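Local coordinates for GAF domain/HD domain protein (Geobacter sulfurreducens, PDB 3EEA) that is of unknown function but carries a GAF domain, the part in this chain, within a longer GAF/HD protein that may have phosphatase activity, at residues A[35-40]-A[46-51]; A[65-68]-A[74-77]. All blocks are in the same frame, centred on the assembly; numbering follows the deposited sequence.

Contact 1 (A[35-40]-A[46-51]); sequences AVYFFD and FAPARS
Val-36 pairs with Arg-50 and Ala-49 at once. Its N gives a hydrogen bond to Arg-50 O (2.8 Å). Val-36 O takes two, the shorter from Ala-49 N at 2.7 Å. The other, from Arg-50 N to Val-36 O, is longer at 3.2 Å. This is a classic beta bulge in the antiparallel hairpin 33-39/46-52 at one margin of the GAF-domain sheet; Ala-49 is the extra residue, and its CB lies against Val-36 O. Beyond it the register has shifted by one. Tyr-37, CG anti to its carbonyl carbon (chi1 -67°), passes its ring obliquely across Pro-48, CD1 meeting Pro-48 N at 3.4 Å and CE1 the CB of the proline; Phe-125 of strand 119-129 and, edge-to-face, Phe-62 of helix 59-64 also meet this ring, which borders the pocket holding a bound glycol ether. Phe-38 exchanges a pair of backbone bonds with Ala-47, N to O and O to N, and sets CD2 and CE2 at 3.8 Å from Ala-49 CB. Phe-39 swings CG anti to its N (chi1 -170°), which brings CD1 3.6 Å above the centre of the Phe-46 ring, the two planes inclined at 52°. With Phe-46 cut back to an alanine, Phe-39 is likely to lose the ring it sits over, and a gap would probably open toward Leu-75 and Met-78 of helix 73-81.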
loop_
_atom_site.group_PDB
_atom_site.type_symbol
_atom_site.label_atom_id
_atom_site.label_comp_id
_atom_site.label_asym_id
_atom_site.label_seq_id
_atom_site.Cartn_x
_atom_site.Cartn_y
_atom_site.Cartn_z
ATOM N N ALA A 35 -4.791 -15.410 -3.657
ATOM C CA ALA A 35 -3.951 -16.534 -3.316
ATOM C C ALA A 35 -2.485 -16.155 -3.574
ATOM O O ALA A 35 -2.141 -15.815 -4.711
ATOM C CB ALA A 35 -4.346 -17.755 -4.146
ATOM N N VAL A 36 -1.640 -16.211 -2.538
ATOM C CA VAL A 36 -0.271 -15.780 -2.626
ATOM C C VAL A 36 0.629 -16.978 -2.487
ATOM O O VAL A 36 0.410 -17.805 -1.601
ATOM C CB VAL A 36 0.097 -14.720 -1.510
ATOM C CG1 VAL A 36 1.589 -14.279 -1.692
ATOM C CG2 VAL A 36 -0.906 -13.577 -1.531
ATOM N N TYR A 37 1.632 -17.049 -3.354
ATOM C CA TYR A 37 2.636 -18.094 -3.374
ATOM C C TYR A 37 4.053 -17.528 -3.389
ATOM O O TYR A 37 4.305 -16.438 -3.954
ATOM C CB TYR A 37 2.512 -18.876 -4.667
ATOM C CG TYR A 37 1.243 -19.676 -4.805
ATOM C CD1 TYR A 37 1.233 -21.079 -4.619
ATOM C CD2 TYR A 37 0.044 -19.049 -5.115
ATOM C CE1 TYR A 37 0.052 -21.796 -4.727
ATOM C CE2 TYR A 37 -1.122 -19.781 -5.277
ATOM C CZ TYR A 37 -1.117 -21.136 -5.074
ATOM O OH TYR A 37 -2.291 -21.818 -5.206
ATOM N N PHE A 38 5.001 -18.276 -2.822
ATOM C CA PHE A 38 6.395 -17.928 -2.968
ATOM C C PHE A 38 7.094 -18.867 -3.930
ATOM O O PHE A 38 6.747 -20.047 -4.010
ATOM C CB PHE A 38 7.083 -17.950 -1.620
ATOM C CG PHE A 38 6.699 -16.821 -0.719
ATOM C CD1 PHE A 38 6.725 -15.503 -1.178
ATOM C CD2 PHE A 38 6.350 -17.056 0.591
ATOM C CE1 PHE A 38 6.381 -14.464 -0.342
ATOM C CE2 PHE A 38 6.010 -16.005 1.458
ATOM C CZ PHE A 38 6.026 -14.717 0.994
ATOM N N PHE A 39 8.084 -18.350 -4.643
ATOM C CA PHE A 39 8.845 -19.177 -5.582
ATOM C C PHE A 39 9.992 -19.823 -4.819
ATOM O O PHE A 39 10.780 -19.117 -4.175
ATOM C CB PHE A 39 9.390 -18.372 -6.728
ATOM C CG PHE A 39 9.973 -19.230 -7.839
ATOM C CD1 PHE A 39 9.181 -20.104 -8.536
ATOM C CD2 PHE A 39 11.312 -19.141 -8.165
ATOM C CE1 PHE A 39 9.704 -20.882 -9.576
ATOM C CE2 PHE A 39 11.846 -19.926 -9.191
ATOM C CZ PHE A 39 11.022 -20.795 -9.893
ATOM N N ASP A 40 9.996 -21.155 -4.830
ATOM C CA ASP A 40 10.973 -21.994 -4.100
ATOM C C ASP A 40 12.179 -22.280 -4.970
ATOM O O ASP A 40 12.026 -22.628 -6.161
ATOM C CB ASP A 40 10.312 -23.313 -3.698
ATOM C CG ASP A 40 9.282 -23.130 -2.596
ATOM O OD1 ASP A 40 9.288 -22.059 -1.960
ATOM O OD2 ASP A 40 8.482 -24.076 -2.358
ATOM N N PHE A 46 6.038 -22.932 -7.277
ATOM C CA PHE A 46 5.419 -21.970 -6.384
ATOM C C PHE A 46 4.753 -22.706 -5.249
ATOM O O PHE A 46 3.912 -23.575 -5.482
ATOM C CB PHE A 46 4.386 -21.178 -7.150
ATOM C CG PHE A 46 5.001 -20.232 -8.108
ATOM C CD1 PHE A 46 5.273 -18.933 -7.730
ATOM C CD2 PHE A 46 5.336 -20.642 -9.386
ATOM C CE1 PHE A 46 5.889 -18.059 -8.586
ATOM C CE2 PHE A 46 5.979 -19.795 -10.257
ATOM C CZ PHE A 46 6.234 -18.468 -9.892
ATOM N N ALA A 47 5.091 -22.311 -4.028
ATOM C CA ALA A 47 4.526 -22.885 -2.844
ATOM C C ALA A 47 3.490 -21.962 -2.235
ATOM O O ALA A 47 3.745 -20.768 -2.062
ATOM C CB ALA A 47 5.626 -23.148 -1.834
ATOM N N PRO A 48 2.372 -22.521 -1.784
ATOM C CA PRO A 48 1.267 -21.685 -1.247
ATOM C C PRO A 48 1.700 -20.992 0.027
ATOM O O PRO A 48 2.371 -21.610 0.877
ATOM C CB PRO A 48 0.113 -22.659 -1.023
ATOM C CG PRO A 48 0.672 -23.995 -1.329
ATOM C CD PRO A 48 2.019 -23.938 -1.898
ATOM N N ALA A 49 1.426 -19.690 0.113
ATOM C CA ALA A 49 1.870 -18.883 1.289
ATOM C C ALA A 49 0.659 -18.483 2.136
ATOM O O ALA A 49 0.581 -18.822 3.295
ATOM C CB ALA A 49 2.637 -17.656 0.833
ATOM N N ARG A 50 -0.302 -17.812 1.526
ATOM C CA ARG A 50 -1.524 -17.395 2.163
ATOM C C ARG A 50 -2.638 -17.124 1.165
ATOM O O ARG A 50 -2.403 -16.561 0.097
ATOM C CB ARG A 50 -1.257 -16.129 2.944
ATOM C CG ARG A 50 -2.499 -15.647 3.638
ATOM C CD ARG A 50 -2.143 -14.614 4.688
ATOM N NE ARG A 50 -1.473 -15.243 5.818
ATOM C CZ ARG A 50 -2.087 -15.563 6.949
ATOM N NH1 ARG A 50 -3.386 -15.329 7.078
ATOM N NH2 ARG A 50 -1.416 -16.136 7.941
ATOM N N SER A 51 -3.862 -17.504 1.520
ATOM C CA SER A 51 -5.056 -17.141 0.750
ATOM C C SER A 51 -6.010 -16.353 1.597
ATOM O O SER A 51 -6.016 -16.509 2.818
ATOM C CB SER A 51 -5.775 -18.415 0.265
ATOM O OG SER A 51 -6.326 -19.215 1.315
#

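Contact 2 (A[65-68]-A[74-77]); sequences MPLA and LLKS
Leu-75 reaches out from helix 73-81 with one methyl, CD2, and sets it 3.5 Å from Leu-67 CB on the loop that follows helix 59-64. That single methyl does nearly all the touching. It lies alongside the loop rather than against the far end of the other leucine: besides CB, Leu-75 CD2 meets the backbone oxygen Leu-67 O at 3.6 Å. The carbonyl carbon Ala-68 C stands farther off, 4.4 Å from Leu-75 CD2. No hydrogen bond joins the two segments, and the contact is small, 111 Å² in all, with Leu-75 supplying more than half of it.

In Leu-75 CG is swung anti to the backbone N (chi1 -153°, well short of a full 180°), which carries the branch out from the helix toward the loop. Leu-67 holds CG anti to its carbonyl carbon, beside its N, and its branch is turned away from the helix, leaving CB as the atom nearest Leu-75. The Leu-67 side chain also comes within about 4 Å of a bound glycol ether, probably picked up from the crystallisation liquor but marking a pocket that Met-65 and Leu-74 also line. Ala-68 adds a little backbone surface, its CB pointing away from the helix.

Leu-67 O, brushed by the methyl, is also engaged by the backbone of Phe-46, a probable hydrogen bond that ties the loop to strand 46-52. Both leucines rest their side chains on Phe-46 of that strand and on Phe-125 of strand 119-129, placing loop 65-68 and helix 73-81 together over one face of the sheet.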
loop_
_atom_site.group_PDB
_atom_site.type_symbol
_atom_site.label_atom_id
_atom_site.label_comp_id
_atom_site.label_asym_id
_atom_site.label_seq_id
_atom_site.Cartn_x
_atom_site.Cartn_y
_atom_site.Cartn_z
ATOM N N MET A 65 -1.261 -27.881 -2.642
ATOM C CA MET A 65 -0.999 -27.935 -4.105
ATOM C C MET A 65 0.109 -26.943 -4.557
ATOM O O MET A 65 -0.154 -25.752 -4.783
ATOM C CB MET A 65 -2.323 -27.675 -4.837
ATOM C CG MET A 65 -2.281 -27.698 -6.362
ATOM S SD MET A 65 -3.865 -27.358 -7.218
ATOM C CE MET A 65 -4.227 -25.628 -6.776
ATOM N N PRO A 66 1.360 -27.417 -4.712
ATOM C CA PRO A 66 2.326 -26.521 -5.345
ATOM C C PRO A 66 1.978 -26.299 -6.827
ATOM O O PRO A 66 1.274 -27.123 -7.434
ATOM C CB PRO A 66 3.648 -27.279 -5.229
ATOM C CG PRO A 66 3.228 -28.739 -5.259
ATOM C CD PRO A 66 1.916 -28.782 -4.486
ATOM N N LEU A 67 2.451 -25.198 -7.393
ATOM C CA LEU A 67 2.183 -24.899 -8.782
ATOM C C LEU A 67 3.523 -24.938 -9.549
ATOM O O LEU A 67 4.385 -24.104 -9.336
ATOM C CB LEU A 67 1.524 -23.530 -8.938
ATOM C CG LEU A 67 0.169 -23.199 -8.284
ATOM C CD1 LEU A 67 -0.217 -21.716 -8.613
ATOM C CD2 LEU A 67 -0.956 -24.156 -8.714
ATOM N N ALA A 68 3.656 -25.899 -10.461
ATOM C CA ALA A 68 4.902 -26.135 -11.216
ATOM C C ALA A 68 4.796 -25.558 -12.642
ATOM O O ALA A 68 3.920 -25.955 -13.440
ATOM C CB ALA A 68 5.190 -27.629 -11.230
ATOM N N LEU A 74 0.694 -21.111 -18.399
ATOM C CA LEU A 74 0.486 -19.712 -17.971
ATOM C C LEU A 74 1.572 -19.239 -17.011
ATOM O O LEU A 74 2.036 -18.061 -17.062
ATOM C CB LEU A 74 -0.865 -19.553 -17.265
ATOM C CG LEU A 74 -1.350 -18.130 -16.957
ATOM C CD1 LEU A 74 -1.932 -17.488 -18.198
ATOM C CD2 LEU A 74 -2.379 -18.119 -15.821
ATOM N N LEU A 75 1.953 -20.148 -16.119
ATOM C CA LEU A 75 2.883 -19.852 -15.059
ATOM C C LEU A 75 4.260 -19.811 -15.602
ATOM O O LEU A 75 5.088 -19.002 -15.165
ATOM C CB LEU A 75 2.804 -20.924 -13.984
ATOM C CG LEU A 75 3.190 -20.525 -12.569
ATOM C CD1 LEU A 75 2.479 -19.235 -12.129
ATOM C CD2 LEU A 75 2.921 -21.683 -11.603
ATOM N N LYS A 76 4.554 -20.696 -16.545
ATOM C CA LYS A 76 5.858 -20.638 -17.175
ATOM C C LYS A 76 6.022 -19.314 -17.917
ATOM O O LYS A 76 7.090 -18.727 -17.892
ATOM C CB LYS A 76 6.101 -21.814 -18.102
ATOM C CG LYS A 76 7.487 -21.823 -18.685
ATOM C CD LYS A 76 7.786 -23.143 -19.362
ATOM C CE LYS A 76 8.887 -22.972 -20.357
ATOM N NZ LYS A 76 8.376 -22.407 -21.667
ATOM N N SER A 77 4.972 -18.867 -18.603
ATOM C CA SER A 77 4.998 -17.569 -19.306
ATOM C C SER A 77 5.157 -16.403 -18.376
ATOM O O SER A 77 5.967 -15.467 -18.639
ATOM C CB SER A 77 3.714 -17.380 -20.134
ATOM O OG SER A 77 3.750 -18.358 -21.191
#

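Contact 1 closes before contact 2 opens along the chain, with helix 59-64 between them, and their centres lie 11 Å apart within the same GAF domain. The first is the hairpin at one margin of the antiparallel sheet; the second joins a loop and helix 73-81 that cover the sheet beside it. They touch directly through Phe-46, whose CD2 packs 3.4 Å from Leu-75 CD2, and through Tyr-37, whose CZ is 3.7 Å from Leu-67 CD1. Tyr-37 with Met-65, Leu-67 and Leu-74 thus brings both contacts to the pocket occupied by the glycol ether, a location consistent with the ligand-binding pocket of many GAF domains, although this molecule probably comes from the crystallisation liquor.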